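PDB 3OIZ: antisigma-factor antagonist, STAS from Rhodobacter sphaeroides, which probably serves as the cytoplasmic regulatory STAS domain of a SulP-family sulfate transporter-like membrane protein. Local coordinates for residues A[32-35]-A[36-40]. Sequence-based numbering, arbitrary orientation.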
loop_
_atom_site.group_PDB
_atom_site.type_symbol
_atom_site.label_atom_id
_atom_site.label_comp_id
_atom_site.label_asym_id
_atom_site.label_seq_id
_atom_site.Cartn_x
_atom_site.Cartn_y
_atom_site.Cartn_z
ATOM N N GLU A 32 6.356 -9.401 -3.773
ATOM C CA GLU A 32 7.482 -9.201 -2.846
ATOM C C GLU A 32 8.047 -7.778 -2.954
ATOM O O GLU A 32 8.359 -7.160 -1.947
ATOM C CB GLU A 32 8.573 -10.253 -3.058
ATOM C CG GLU A 32 8.171 -11.690 -2.637
ATOM C CD GLU A 32 9.236 -12.740 -3.038
ATOM O OE1 GLU A 32 10.455 -12.400 -3.095
ATOM O OE2 GLU A 32 8.855 -13.915 -3.302
ATOM N N ASP A 33 8.115 -7.244 -4.172
ATOM C CA ASP A 33 8.559 -5.867 -4.368
ATOM C C ASP A 33 7.600 -4.893 -3.725
ATOM O O ASP A 33 8.026 -3.894 -3.111
ATOM C CB ASP A 33 8.678 -5.561 -5.868
ATOM C CG ASP A 33 9.476 -6.613 -6.604
ATOM O OD1 ASP A 33 10.659 -6.348 -6.812
ATOM O OD2 ASP A 33 8.937 -7.719 -6.965
ATOM N N PHE A 34 6.297 -5.168 -3.865
ATOM C CA PHE A 34 5.281 -4.318 -3.246
ATOM C C PHE A 34 5.467 -4.287 -1.709
ATOM O O PHE A 34 5.455 -3.210 -1.082
ATOM C CB PHE A 34 3.896 -4.830 -3.665
ATOM C CG PHE A 34 2.772 -4.164 -2.959
ATOM C CD1 PHE A 34 2.258 -2.943 -3.422
ATOM C CD2 PHE A 34 2.188 -4.773 -1.849
ATOM C CE1 PHE A 34 1.180 -2.304 -2.730
ATOM C CE2 PHE A 34 1.122 -4.169 -1.181
ATOM C CZ PHE A 34 0.600 -2.942 -1.616
HETATM N N MSE A 35 5.598 -5.458 -1.092
HETATM C CA MSE A 35 5.818 -5.524 0.370
HETATM C C MSE A 35 7.055 -4.749 0.820
HETATM O O MSE A 35 7.007 -4.038 1.834
HETATM C CB MSE A 35 5.900 -6.982 0.870
HETATM C CG MSE A 35 4.625 -7.797 0.631
HETATM SE SE MSE A 35 3.008 -7.033 1.341
HETATM C CE MSE A 35 3.375 -7.287 3.199
ATOM N N ALA A 36 8.128 -4.825 0.030
ATOM C CA ALA A 36 9.385 -4.204 0.380
ATOM C C ALA A 36 9.319 -2.690 0.328
ATOM O O ALA A 36 10.251 -2.010 0.826
ATOM C CB ALA A 36 10.445 -4.686 -0.544
ATOM N N ALA A 37 8.250 -2.163 -0.283
ATOM C CA ALA A 37 8.063 -0.706 -0.352
ATOM C C ALA A 37 7.723 -0.045 0.994
ATOM O O ALA A 37 7.886 1.176 1.153
ATOM C CB ALA A 37 7.033 -0.343 -1.388
ATOM N N PHE A 38 7.255 -0.823 1.960
ATOM C CA PHE A 38 6.719 -0.241 3.208
ATOM C C PHE A 38 7.688 -0.439 4.388
ATOM O O PHE A 38 8.337 -1.481 4.521
ATOM C CB PHE A 38 5.351 -0.876 3.534
ATOM C CG PHE A 38 4.344 -0.686 2.450
ATOM C CD1 PHE A 38 3.579 0.478 2.402
ATOM C CD2 PHE A 38 4.142 -1.669 1.481
ATOM C CE1 PHE A 38 2.635 0.683 1.374
ATOM C CE2 PHE A 38 3.210 -1.481 0.436
ATOM C CZ PHE A 38 2.446 -0.315 0.380
ATOM N N ASP A 39 7.767 0.552 5.260
ATOM C CA ASP A 39 8.545 0.414 6.485
ATOM C C ASP A 39 7.569 0.133 7.626
ATOM O O ASP A 39 7.027 1.064 8.256
ATOM C CB ASP A 39 9.297 1.715 6.765
ATOM C CG ASP A 39 10.089 1.671 8.077
ATOM O OD1 ASP A 39 10.109 0.598 8.746
ATOM O OD2 ASP A 39 10.680 2.727 8.458
ATOM N N PHE A 40 7.345 -1.148 7.897
ATOM C CA PHE A 40 6.345 -1.554 8.873
ATOM C C PHE A 40 6.770 -1.231 10.307
ATOM O O PHE A 40 5.920 -1.140 11.201
ATOM C CB PHE A 40 6.024 -3.050 8.708
ATOM C CG PHE A 40 5.435 -3.389 7.365
ATOM C CD1 PHE A 40 4.175 -2.907 6.978
ATOM C CD2 PHE A 40 6.157 -4.153 6.462
ATOM C CE1 PHE A 40 3.650 -3.200 5.712
ATOM C CE2 PHE A 40 5.632 -4.468 5.211
ATOM C CZ PHE A 40 4.380 -3.993 4.833
HETATM O O HOH W 1 9.045 -4.236 3.960
#
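At the C-terminal end of helix 31-36 in the STAS fold, the last turn tightens and hands the chain over to the loop leading to strand 46-51, with the buried rings of F34 and F38 packed against each other. A36 N still makes the regular i to i+4 bond to E32 O, 3.1 Å. One residue later the i+4 bond, A37 N to D33 O, is weak, and A37 N bonds mainly to F34 O at 3.1 Å, an i to i+3 link of 3-10 type. F38 N repeats that spacing on M35 O at 3.2 Å, nearly straight at the hydrogen (170°) although the donor N lies above the plane of the M35 carbonyl. A water donates to both M35 O and F38 O, bridging the helix end to the first extended residue of the loop.

The F34 side chain leaves the helix with CG opposite the backbone N (chi1 172°), which brings its ring beside F38; it also touches A64 of helix 59-74 and F5 of strand 5-11, an edge strand of the four-stranded mixed sheet. F38 presents an edge to one face of this ring in a T-shaped stack, planes at 71°. F38 CE2 lies over that face, offset toward the rim, 3.6 Å from F34 CZ. Replacing F34 with alanine would probably open a gap beside A64 and F5 and leave the F38 edge without the ring face it packs on.

M35, present as selenomethionine and bent at chi2 and chi3, crosses F40 at about a right angle and sets its CE methyl 3.8 Å from F40 CZ. M35 and F40 both touch K71 of helix 59-74, while the F40 ring also meets F72.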